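Local coordinates for protein 2-nitropropane dioxygenase (Streptomyces ansochromogenes, PDB 3BW2) that probably uses FMN and molecular oxygen for the oxidative denitrification of alkyl nitronates such as propionate 3-nitronate, at residues 155-160 and 181-186; 265-270 and 281-286; 243-248 and 331-336; 98-103 and 302-307. One frame throughout, in Å; residues are numbered along the deposited sequence.

Interaction 1: 155-160 and 181-186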
# COMPACT_ATOMS: atom_id res chain seq x y z
N PRO A 155 11.99 5.82 -3.33
CA PRO A 155 12.62 7.14 -3.31
C PRO A 155 13.93 7.14 -4.10
O PRO A 155 14.33 8.16 -4.66
CB PRO A 155 12.80 7.43 -1.81
CG PRO A 155 12.80 6.06 -1.18
CD PRO A 155 11.77 5.31 -1.97
N GLU A 156 14.58 5.98 -4.17
CA GLU A 156 15.83 5.87 -4.93
C GLU A 156 15.54 6.12 -6.40
O GLU A 156 16.24 6.89 -7.06
CB GLU A 156 16.46 4.49 -4.76
CG GLU A 156 17.09 4.21 -3.41
CD GLU A 156 16.07 4.16 -2.28
OE1 GLU A 156 15.00 3.55 -2.47
OE2 GLU A 156 16.36 4.72 -1.20
N GLU A 157 14.52 5.45 -6.93
CA GLU A 157 14.16 5.63 -8.34
C GLU A 157 13.73 7.07 -8.60
O GLU A 157 14.02 7.63 -9.66
CB GLU A 157 13.04 4.66 -8.73
CG GLU A 157 13.49 3.20 -8.74
CD GLU A 157 12.39 2.24 -9.16
OE1 GLU A 157 11.21 2.63 -9.13
OE2 GLU A 157 12.71 1.08 -9.50
N ALA A 158 13.04 7.69 -7.64
CA ALA A 158 12.60 9.07 -7.81
C ALA A 158 13.80 10.00 -7.91
O ALA A 158 13.79 10.95 -8.70
CB ALA A 158 11.70 9.48 -6.65
N ARG A 159 14.83 9.75 -7.11
CA ARG A 159 16.04 10.57 -7.15
C ARG A 159 16.69 10.45 -8.53
O ARG A 159 17.25 11.41 -9.05
CB ARG A 159 17.03 10.13 -6.07
CG ARG A 159 16.62 10.53 -4.65
CD ARG A 159 17.67 10.09 -3.64
NE ARG A 159 17.41 10.60 -2.30
CZ ARG A 159 17.45 11.88 -1.95
NH1 ARG A 159 17.74 12.80 -2.86
NH2 ARG A 159 17.20 12.25 -0.70
N ALA A 160 16.61 9.25 -9.11
CA ALA A 160 17.17 8.99 -10.44
C ALA A 160 16.39 9.78 -11.48
O ALA A 160 16.97 10.30 -12.44
CB ALA A 160 17.09 7.50 -10.75
N GLY A 181 6.06 0.37 -12.40
CA GLY A 181 7.08 1.07 -13.17
C GLY A 181 8.49 1.01 -12.60
O GLY A 181 9.22 2.00 -12.64
N THR A 182 8.88 -0.15 -12.06
CA THR A 182 10.23 -0.31 -11.51
C THR A 182 11.22 -0.13 -12.67
O THR A 182 10.96 -0.55 -13.79
CB THR A 182 10.41 -1.71 -10.89
OG1 THR A 182 9.95 -2.70 -11.81
CG2 THR A 182 9.63 -1.83 -9.59
N HIS A 183 12.37 0.48 -12.39
CA HIS A 183 13.37 0.73 -13.42
C HIS A 183 14.10 -0.54 -13.84
O HIS A 183 14.66 -0.62 -14.93
CB HIS A 183 14.35 1.80 -12.94
CG HIS A 183 13.70 3.12 -12.65
ND1 HIS A 183 14.40 4.22 -12.20
CD2 HIS A 183 12.41 3.51 -12.74
CE1 HIS A 183 13.57 5.23 -12.02
NE2 HIS A 183 12.35 4.83 -12.34
N ARG A 184 14.09 -1.52 -12.95
CA ARG A 184 14.71 -2.82 -13.19
C ARG A 184 13.89 -3.86 -12.44
O ARG A 184 13.50 -3.63 -11.30
CB ARG A 184 16.15 -2.83 -12.67
CG ARG A 184 17.18 -2.28 -13.65
CD ARG A 184 18.56 -2.21 -13.01
NE ARG A 184 18.94 -3.46 -12.35
CZ ARG A 184 19.16 -4.61 -12.98
NH1 ARG A 184 19.05 -4.68 -14.31
NH2 ARG A 184 19.49 -5.69 -12.29
N ASP A 185 13.60 -4.99 -13.09
CA ASP A 185 12.80 -6.03 -12.45
C ASP A 185 13.64 -7.20 -11.97
O ASP A 185 14.45 -7.74 -12.71
CB ASP A 185 11.72 -6.55 -13.41
CG ASP A 185 10.91 -7.69 -12.81
OD1 ASP A 185 10.51 -7.59 -11.63
OD2 ASP A 185 10.66 -8.70 -13.51
N SER A 186 13.43 -7.59 -10.71
CA SER A 186 14.14 -8.72 -10.12
C SER A 186 13.27 -9.37 -9.06
O SER A 186 12.37 -8.74 -8.50
CB SER A 186 15.46 -8.26 -9.48
OG SER A 186 15.21 -7.36 -8.42
O HOH W 1 14.75 -0.49 -10.14
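Gly181, the first residue of the loop to approach the helix, lies beside the carboxylate of Glu157 without bonding to it; its own backbone N is held by Gln172, an FMN-binding residue, close to the bound flavin mononucleotide. Thr182 follows, its CA 3.5 Å from Glu157 OE2, while its hydroxyl serves Arg273 instead. At His183 both backbone and ring take part. Its backbone N donates to Glu157 OE2 at 3.0 Å, with an N-H...O angle of 170°, yet this nearly straight bond reaches the oxygen from above the carboxylate plane, 59° out of it. The imidazole of His183 lies along the same side chain: Glu157 CB sits over one ring face in a CH-pi contact, 3.7 Å from the centroid, and the carboxylate stacks on the ring with the planes only 4° apart. A Glu157 chain extended beyond CG accounts for this, since it runs along the ring. Ala160 CB approaches the ring edge, 4.4 Å from His183 CE1. At Arg184 a water donates to Glu157 OE2 and accepts a weak bond from the backbone N. Thr153 N binds Glu157 OE1 and Thr151 O accepts from His183 NE2, so both groups are also tied to the C-terminal end of strand 147-152 and its following loop, while Ala158, whose CB points away from loop 181-186, packs on helix 196-206.

Interaction 2: 265-270 and 281-286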
# COMPACT_ATOMS: atom_id res chain seq x y z
N ARG A 265 -3.82 -9.12 -7.65
CA ARG A 265 -2.50 -9.55 -7.24
C ARG A 265 -1.48 -9.13 -8.28
O ARG A 265 -1.81 -9.00 -9.46
CB ARG A 265 -2.43 -11.07 -7.09
CG ARG A 265 -3.12 -11.62 -5.86
CD ARG A 265 -2.91 -13.12 -5.78
NE ARG A 265 -3.55 -13.69 -4.59
CZ ARG A 265 -3.22 -13.37 -3.35
NH1 ARG A 265 -2.26 -12.50 -3.12
NH2 ARG A 265 -3.87 -13.93 -2.33
N LEU A 266 -0.25 -8.91 -7.84
CA LEU A 266 0.83 -8.56 -8.75
C LEU A 266 1.30 -9.90 -9.30
O LEU A 266 1.46 -10.85 -8.53
CB LEU A 266 1.97 -7.88 -7.99
CG LEU A 266 1.80 -6.40 -7.66
CD1 LEU A 266 2.90 -5.97 -6.70
CD2 LEU A 266 1.84 -5.58 -8.94
N THR A 267 1.51 -9.98 -10.60
CA THR A 267 1.96 -11.23 -11.20
C THR A 267 2.77 -11.00 -12.47
O THR A 267 2.65 -9.97 -13.13
CB THR A 267 0.76 -12.14 -11.55
OG1 THR A 267 1.25 -13.38 -12.08
CG2 THR A 267 -0.14 -11.48 -12.59
N ARG A 268 3.60 -11.98 -12.81
CA ARG A 268 4.41 -11.93 -14.02
C ARG A 268 3.81 -12.91 -15.03
O ARG A 268 4.33 -13.08 -16.13
CB ARG A 268 5.86 -12.34 -13.72
CG ARG A 268 6.65 -11.36 -12.86
CD ARG A 268 8.16 -11.63 -12.96
NE ARG A 268 8.96 -10.70 -12.16
CZ ARG A 268 9.10 -10.77 -10.84
NH1 ARG A 268 8.50 -11.73 -10.15
NH2 ARG A 268 9.83 -9.86 -10.20
N ALA A 269 2.69 -13.53 -14.65
CA ALA A 269 2.03 -14.51 -15.50
C ALA A 269 1.78 -14.10 -16.95
O ALA A 269 2.01 -14.88 -17.87
CB ALA A 269 0.71 -14.94 -14.86
N PHE A 270 1.32 -12.88 -17.16
CA PHE A 270 1.00 -12.43 -18.50
C PHE A 270 2.12 -11.79 -19.32
O PHE A 270 2.15 -11.93 -20.54
CB PHE A 270 -0.17 -11.44 -18.44
CG PHE A 270 -1.42 -12.01 -17.83
CD1 PHE A 270 -2.22 -12.88 -18.56
CD2 PHE A 270 -1.79 -11.69 -16.53
CE1 PHE A 270 -3.37 -13.43 -18.00
CE2 PHE A 270 -2.94 -12.24 -15.96
CZ PHE A 270 -3.73 -13.11 -16.70
N ARG A 281 -8.35 -17.40 -13.68
CA ARG A 281 -7.79 -18.72 -13.94
C ARG A 281 -6.33 -18.70 -14.38
O ARG A 281 -5.48 -19.38 -13.80
CB ARG A 281 -8.62 -19.46 -14.99
CG ARG A 281 -8.16 -20.89 -15.26
CD ARG A 281 -8.91 -21.51 -16.43
NE ARG A 281 -8.64 -20.82 -17.69
CZ ARG A 281 -7.47 -20.80 -18.30
NH1 ARG A 281 -6.43 -21.44 -17.79
NH2 ARG A 281 -7.33 -20.14 -19.44
N PHE A 282 -6.04 -17.92 -15.42
CA PHE A 282 -4.68 -17.83 -15.95
C PHE A 282 -3.69 -17.43 -14.85
O PHE A 282 -2.62 -18.02 -14.73
CB PHE A 282 -4.63 -16.80 -17.08
CG PHE A 282 -3.42 -16.93 -17.97
CD1 PHE A 282 -3.51 -17.56 -19.20
CD2 PHE A 282 -2.18 -16.44 -17.56
CE1 PHE A 282 -2.39 -17.70 -20.02
CE2 PHE A 282 -1.06 -16.57 -18.37
CZ PHE A 282 -1.16 -17.21 -19.60
N LEU A 283 -4.06 -16.44 -14.05
CA LEU A 283 -3.17 -15.99 -12.98
C LEU A 283 -2.96 -17.08 -11.94
O LEU A 283 -1.83 -17.36 -11.54
CB LEU A 283 -3.74 -14.72 -12.33
CG LEU A 283 -2.77 -13.88 -11.48
CD1 LEU A 283 -3.31 -12.45 -11.36
CD2 LEU A 283 -2.58 -14.52 -10.11
N ARG A 284 -4.05 -17.71 -11.49
CA ARG A 284 -3.94 -18.77 -10.50
C ARG A 284 -3.07 -19.93 -10.98
O ARG A 284 -2.26 -20.46 -10.22
CB ARG A 284 -5.33 -19.31 -10.13
CG ARG A 284 -6.11 -18.45 -9.15
CD ARG A 284 -7.41 -19.13 -8.74
NE ARG A 284 -8.43 -19.00 -9.77
CZ ARG A 284 -9.21 -17.93 -9.93
NH1 ARG A 284 -9.07 -16.89 -9.12
NH2 ARG A 284 -10.11 -17.90 -10.91
N GLU A 285 -3.23 -20.30 -12.24
CA GLU A 285 -2.47 -21.41 -12.81
C GLU A 285 -1.01 -21.18 -13.14
O GLU A 285 -0.16 -22.01 -12.83
CB GLU A 285 -3.17 -21.92 -14.07
CG GLU A 285 -4.41 -22.75 -13.81
CD GLU A 285 -5.00 -23.30 -15.09
OE1 GLU A 285 -4.23 -23.81 -15.94
OE2 GLU A 285 -6.24 -23.23 -15.25
N HIS A 286 -0.71 -20.04 -13.76
CA HIS A 286 0.66 -19.75 -14.19
C HIS A 286 1.41 -18.72 -13.36
O HIS A 286 2.64 -18.65 -13.41
CB HIS A 286 0.63 -19.34 -15.65
CG HIS A 286 -0.17 -20.26 -16.52
ND1 HIS A 286 0.22 -21.56 -16.77
CD2 HIS A 286 -1.35 -20.09 -17.15
CE1 HIS A 286 -0.69 -22.15 -17.52
NE2 HIS A 286 -1.66 -21.28 -17.76
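Phe270 lays the CE1 corner of its ring against Phe282, 3.3 Å from CD2. The two planes are close to parallel, at 20°, but slid so far that they barely overlap, with centroids 4.8 Å apart. Phe282 has CG anti to its backbone N (chi1 -162°), which carries the ring toward the turn after strand 264-267. There the carbonyl oxygen of Ala269 meets the ring edge in its plane, 3.5 Å from Phe282 CE2; the same oxygen is hydrogen-bonded to Tyr85. One face of the Phe282 ring is occupied from within its own helix by His286, whose CD2 stands 3.6 Å above the centre. Leu283 makes the second half of the contact: its CD1 comes to 3.5 Å from Thr267 CG2, the two side chains crossing obliquely. The hydroxyl of Thr267 is engaged in its own turn, accepting from Ala269 N at 2.9 Å with an angle of 163°. No hydrogen bond joins the two segments, so buried apolar packing carries the contact. The bond from Ala269 N to Thr267 defines an ST turn, and here it marks the exit from an edge strand of the small antiparallel sheet, packed against the short helix that follows the neighbouring strand 275-278.

Interaction 3: 243-248 and 331-336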
# COMPACT_ATOMS: atom_id res chain seq x y z
N THR A 243 -14.78 3.85 -17.90
CA THR A 243 -15.62 4.84 -18.58
C THR A 243 -15.99 4.43 -20.00
O THR A 243 -15.34 3.56 -20.60
CB THR A 243 -14.93 6.25 -18.61
OG1 THR A 243 -13.71 6.19 -19.35
CG2 THR A 243 -14.64 6.73 -17.20
N ASP A 244 -17.02 5.05 -20.54
CA ASP A 244 -17.49 4.72 -21.89
C ASP A 244 -16.46 4.92 -22.99
O ASP A 244 -16.36 4.10 -23.89
CB ASP A 244 -18.77 5.50 -22.21
CG ASP A 244 -19.92 5.15 -21.28
OD1 ASP A 244 -19.91 4.02 -20.75
OD2 ASP A 244 -20.83 5.98 -21.09
N GLU A 245 -15.67 6.00 -22.91
CA GLU A 245 -14.65 6.27 -23.93
C GLU A 245 -13.50 5.28 -23.90
O GLU A 245 -12.74 5.16 -24.87
CB GLU A 245 -14.09 7.69 -23.79
CG GLU A 245 -15.08 8.80 -24.14
CD GLU A 245 -16.04 9.12 -23.01
OE1 GLU A 245 -16.03 8.41 -21.98
OE2 GLU A 245 -16.81 10.10 -23.16
N SER A 246 -13.34 4.58 -22.78
CA SER A 246 -12.28 3.59 -22.64
C SER A 246 -12.47 2.48 -23.66
O SER A 246 -13.59 2.00 -23.86
CB SER A 246 -12.27 2.98 -21.24
OG SER A 246 -11.48 1.81 -21.23
N GLY A 247 -11.38 2.06 -24.28
CA GLY A 247 -11.47 1.01 -25.27
C GLY A 247 -11.22 -0.37 -24.70
O GLY A 247 -11.02 -1.32 -25.45
N ALA A 248 -11.23 -0.48 -23.37
CA ALA A 248 -11.01 -1.77 -22.73
C ALA A 248 -12.14 -2.72 -23.10
O ALA A 248 -13.29 -2.31 -23.19
CB ALA A 248 -10.95 -1.60 -21.21
N LEU A 331 -19.50 5.52 -16.70
CA LEU A 331 -20.15 6.70 -17.24
C LEU A 331 -19.15 7.39 -18.15
O LEU A 331 -18.00 6.96 -18.24
CB LEU A 331 -20.57 7.64 -16.11
CG LEU A 331 -19.63 7.79 -14.91
CD1 LEU A 331 -18.25 8.20 -15.35
CD2 LEU A 331 -20.21 8.83 -13.96
N PRO A 332 -19.56 8.47 -18.85
CA PRO A 332 -18.62 9.17 -19.73
C PRO A 332 -17.44 9.69 -18.92
O PRO A 332 -17.61 10.14 -17.78
CB PRO A 332 -19.46 10.30 -20.32
CG PRO A 332 -20.85 9.71 -20.32
CD PRO A 332 -20.92 9.03 -18.97
N ALA A 333 -16.24 9.64 -19.50
CA ALA A 333 -15.04 10.11 -18.82
C ALA A 333 -15.18 11.57 -18.38
O ALA A 333 -14.72 11.94 -17.30
CB ALA A 333 -13.83 9.95 -19.73
N GLY A 334 -15.81 12.39 -19.21
CA GLY A 334 -15.99 13.79 -18.87
C GLY A 334 -16.83 13.96 -17.61
O GLY A 334 -16.56 14.83 -16.79
N ARG A 335 -17.85 13.12 -17.46
CA ARG A 335 -18.71 13.20 -16.29
C ARG A 335 -17.95 12.69 -15.06
O ARG A 335 -18.17 13.17 -13.95
CB ARG A 335 -19.99 12.38 -16.51
CG ARG A 335 -20.77 12.74 -17.78
CD ARG A 335 -20.93 14.26 -17.99
NE ARG A 335 -21.68 14.91 -16.91
CZ ARG A 335 -23.00 14.93 -16.80
NH1 ARG A 335 -23.78 14.32 -17.69
NH2 ARG A 335 -23.57 15.57 -15.78
N LEU A 336 -17.06 11.72 -15.26
CA LEU A 336 -16.27 11.19 -14.15
C LEU A 336 -15.33 12.27 -13.61
O LEU A 336 -15.09 12.36 -12.41
CB LEU A 336 -15.44 9.98 -14.60
CG LEU A 336 -14.46 9.44 -13.54
CD1 LEU A 336 -15.22 8.98 -12.30
CD2 LEU A 336 -13.64 8.30 -14.13
O HOH W 2 -17.11 12.25 -21.75
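Glu245 OE1 accepts from Ala333 N at 2.8 Å, an almost straight bond (N-H...O 173°) that arrives 35° out of the carboxylate plane. The other oxygen, Glu245 OE2, takes a water at 2.6 Å, and that water in turn accepts from Gly334 N. One carboxylate therefore serves two successive amides in the first turn of helix 333-350, one directly and one through water; the helix dipole would probably favour its negative charge there. A bend at chi2 brings the carboxylate to this end. Beside it, Asp244 N donates to Leu331 O at 3.1 Å, from above the carbonyl plane (56° out of it). Thr243 CA makes a CA-H...O contact with that oxygen, so Leu331 O is approached by two neighbouring residues. Thr243 also supplies the apolar part: CG2 touches Leu336 CD2 at 3.6 Å, the side chains crossing at about a right angle, and OG1 lies 3.8 Å from Ala333 CB.

In the next shell, a type I beta turn from Thr243 to Ser246, closed by Ser246 N bonding to Thr243 O, places Asp244 N and the Glu245 side chain side by side. The Thr243 hydroxyl is bonded to Phe240 O, tying the turn to helix 238-241, and Lys253 NZ bonds to the carbonyl oxygens of Thr243 and Ser246. Pro332 occupies the N-cap position of the C-terminal helix. Leu27 of helix 25-33 packs on Thr243, Glu245 and Ala333, while Phe240 of helix 238-241 touches Ala333 and Leu336, so the start of helix 333-350 sits against both.

Interaction 4: 98-103 and 302-307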
# COMPACT_ATOMS: atom_id res chain seq x y z
N THR A 98 -4.36 -21.61 -30.72
CA THR A 98 -3.48 -20.62 -31.31
C THR A 98 -2.05 -20.89 -30.86
O THR A 98 -1.82 -21.50 -29.82
CB THR A 98 -3.90 -19.20 -30.89
OG1 THR A 98 -3.05 -18.24 -31.54
CG2 THR A 98 -3.78 -19.03 -29.39
N GLU A 99 -1.10 -20.44 -31.66
CA GLU A 99 0.32 -20.63 -31.37
C GLU A 99 0.82 -19.55 -30.41
O GLU A 99 0.35 -18.42 -30.44
CB GLU A 99 1.13 -20.56 -32.66
CG GLU A 99 0.87 -21.68 -33.64
CD GLU A 99 1.73 -22.89 -33.36
OE1 GLU A 99 2.97 -22.76 -33.44
OE2 GLU A 99 1.18 -23.97 -33.05
N LEU A 100 1.79 -19.90 -29.57
CA LEU A 100 2.35 -18.92 -28.65
C LEU A 100 3.15 -17.95 -29.52
O LEU A 100 3.63 -18.33 -30.59
CB LEU A 100 3.27 -19.60 -27.63
CG LEU A 100 2.59 -20.60 -26.68
CD1 LEU A 100 3.63 -21.18 -25.73
CD2 LEU A 100 1.48 -19.90 -25.90
N GLY A 101 3.27 -16.70 -29.09
CA GLY A 101 4.01 -15.73 -29.87
C GLY A 101 5.51 -15.94 -29.75
O GLY A 101 5.97 -16.69 -28.89
N ASP A 102 6.28 -15.28 -30.61
CA ASP A 102 7.73 -15.40 -30.58
C ASP A 102 8.24 -14.59 -29.39
O ASP A 102 8.03 -13.38 -29.33
CB ASP A 102 8.34 -14.85 -31.87
CG ASP A 102 9.83 -15.14 -31.98
OD1 ASP A 102 10.52 -15.15 -30.94
OD2 ASP A 102 10.31 -15.33 -33.11
N PRO A 103 8.91 -15.24 -28.43
CA PRO A 103 9.43 -14.53 -27.26
C PRO A 103 10.44 -13.45 -27.61
O PRO A 103 10.65 -12.50 -26.85
CB PRO A 103 10.04 -15.64 -26.42
CG PRO A 103 10.50 -16.62 -27.46
CD PRO A 103 9.33 -16.65 -28.41
N SER A 302 0.69 -12.95 -25.79
CA SER A 302 -0.15 -12.04 -26.55
C SER A 302 -1.24 -12.75 -27.36
O SER A 302 -2.40 -12.36 -27.32
CB SER A 302 0.70 -11.17 -27.47
OG SER A 302 -0.13 -10.23 -28.13
N PRO A 303 -0.87 -13.80 -28.12
CA PRO A 303 -1.85 -14.54 -28.93
C PRO A 303 -2.92 -15.19 -28.05
O PRO A 303 -4.08 -15.26 -28.43
CB PRO A 303 -0.99 -15.57 -29.66
CG PRO A 303 0.33 -14.89 -29.77
CD PRO A 303 0.50 -14.28 -28.41
N LEU A 304 -2.51 -15.68 -26.89
CA LEU A 304 -3.44 -16.33 -25.97
C LEU A 304 -4.47 -15.31 -25.48
O LEU A 304 -5.67 -15.58 -25.47
CB LEU A 304 -2.69 -16.92 -24.77
CG LEU A 304 -1.67 -18.02 -25.09
CD1 LEU A 304 -0.93 -18.44 -23.82
CD2 LEU A 304 -2.38 -19.21 -25.72
N ARG A 305 -3.99 -14.14 -25.09
CA ARG A 305 -4.87 -13.09 -24.60
C ARG A 305 -5.81 -12.58 -25.69
O ARG A 305 -6.96 -12.27 -25.40
CB ARG A 305 -4.04 -11.93 -24.03
CG ARG A 305 -3.44 -12.24 -22.67
CD ARG A 305 -2.61 -11.08 -22.17
NE ARG A 305 -1.29 -11.07 -22.79
CZ ARG A 305 -0.47 -10.02 -22.77
NH1 ARG A 305 -0.85 -8.89 -22.18
NH2 ARG A 305 0.72 -10.11 -23.35
N LYS A 306 -5.32 -12.50 -26.92
CA LYS A 306 -6.17 -12.05 -28.03
C LYS A 306 -7.30 -13.05 -28.24
O LYS A 306 -8.45 -12.67 -28.44
CB LYS A 306 -5.37 -11.95 -29.34
CG LYS A 306 -4.33 -10.84 -29.40
CD LYS A 306 -3.84 -10.69 -30.85
CE LYS A 306 -2.76 -9.63 -30.98
NZ LYS A 306 -1.47 -10.07 -30.37
N ALA A 307 -6.97 -14.33 -28.21
CA ALA A 307 -7.96 -15.38 -28.40
C ALA A 307 -9.00 -15.33 -27.29
O ALA A 307 -10.20 -15.41 -27.55
CB ALA A 307 -7.28 -16.74 -28.43
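Van der Waals packing of Pro303 on loop backbone, with an apolar contact between Leu100 and Leu304 beside it, joins the loop after helix 90-95 to helix 296-311 at the surface, away from the flavin. Pro303 is central: its ring is turned toward the loop and meets mostly backbone there. Pro303 CB lies 3.2 Å from Glu99 O, and CG lies 3.5 Å from Gly101 N. Gly101 is the residue whose CA comes nearest the helix, 6.1 Å from that of Pro303. Thr98 crosses Pro303 at about a right angle, with OG1 3.9 Å from Pro303 CB. Its methyl, CG2, placed between the backbone N and the carbonyl carbon (OG1 chi1 -177°), reaches instead to Leu304 CD2 at 3.9 Å and near Ala307 CB. Leu100 leaves its backbone away from the helix, yet its tip returns: CD2 touches Leu304 CD1 at 3.5 Å. The same leucine also packs on helices 81-88 and 90-95, and Leu304 touches Glu92, so the pair lies beside these helices. The helix kinks here, where the N of Pro303 and of Leu304 lacks a bond to the preceding turn. No hydrogen bond joins the two segments; a backbone bond from Gly101 to Leu300, two residues before Ser302, supplies a directional tie.

How the interactions relate
From the N terminus, the loop 98-103 comes first and waits almost 200 residues for segment 302-307 of helix 296-311, so interaction 4 closes a span that contains interactions 1 and 2 completely. Interaction 1 closes early, tying helix 155-163 of the barrel to the loop after strand 178-179. Next, 243-248 opens interaction 3, within which interaction 2 opens and closes; interaction 3 ends only at 331-336, beyond the close of interaction 4, so those two cross. Interactions 1 and 2 meet directly through the salt bridge of Asp185 OD1 with Arg268 NH2 (2.8 Å), and interactions 2 and 4 through Phe282 packing on Leu304. Interaction 3 touches none of them, anchoring the C-terminal helix separately.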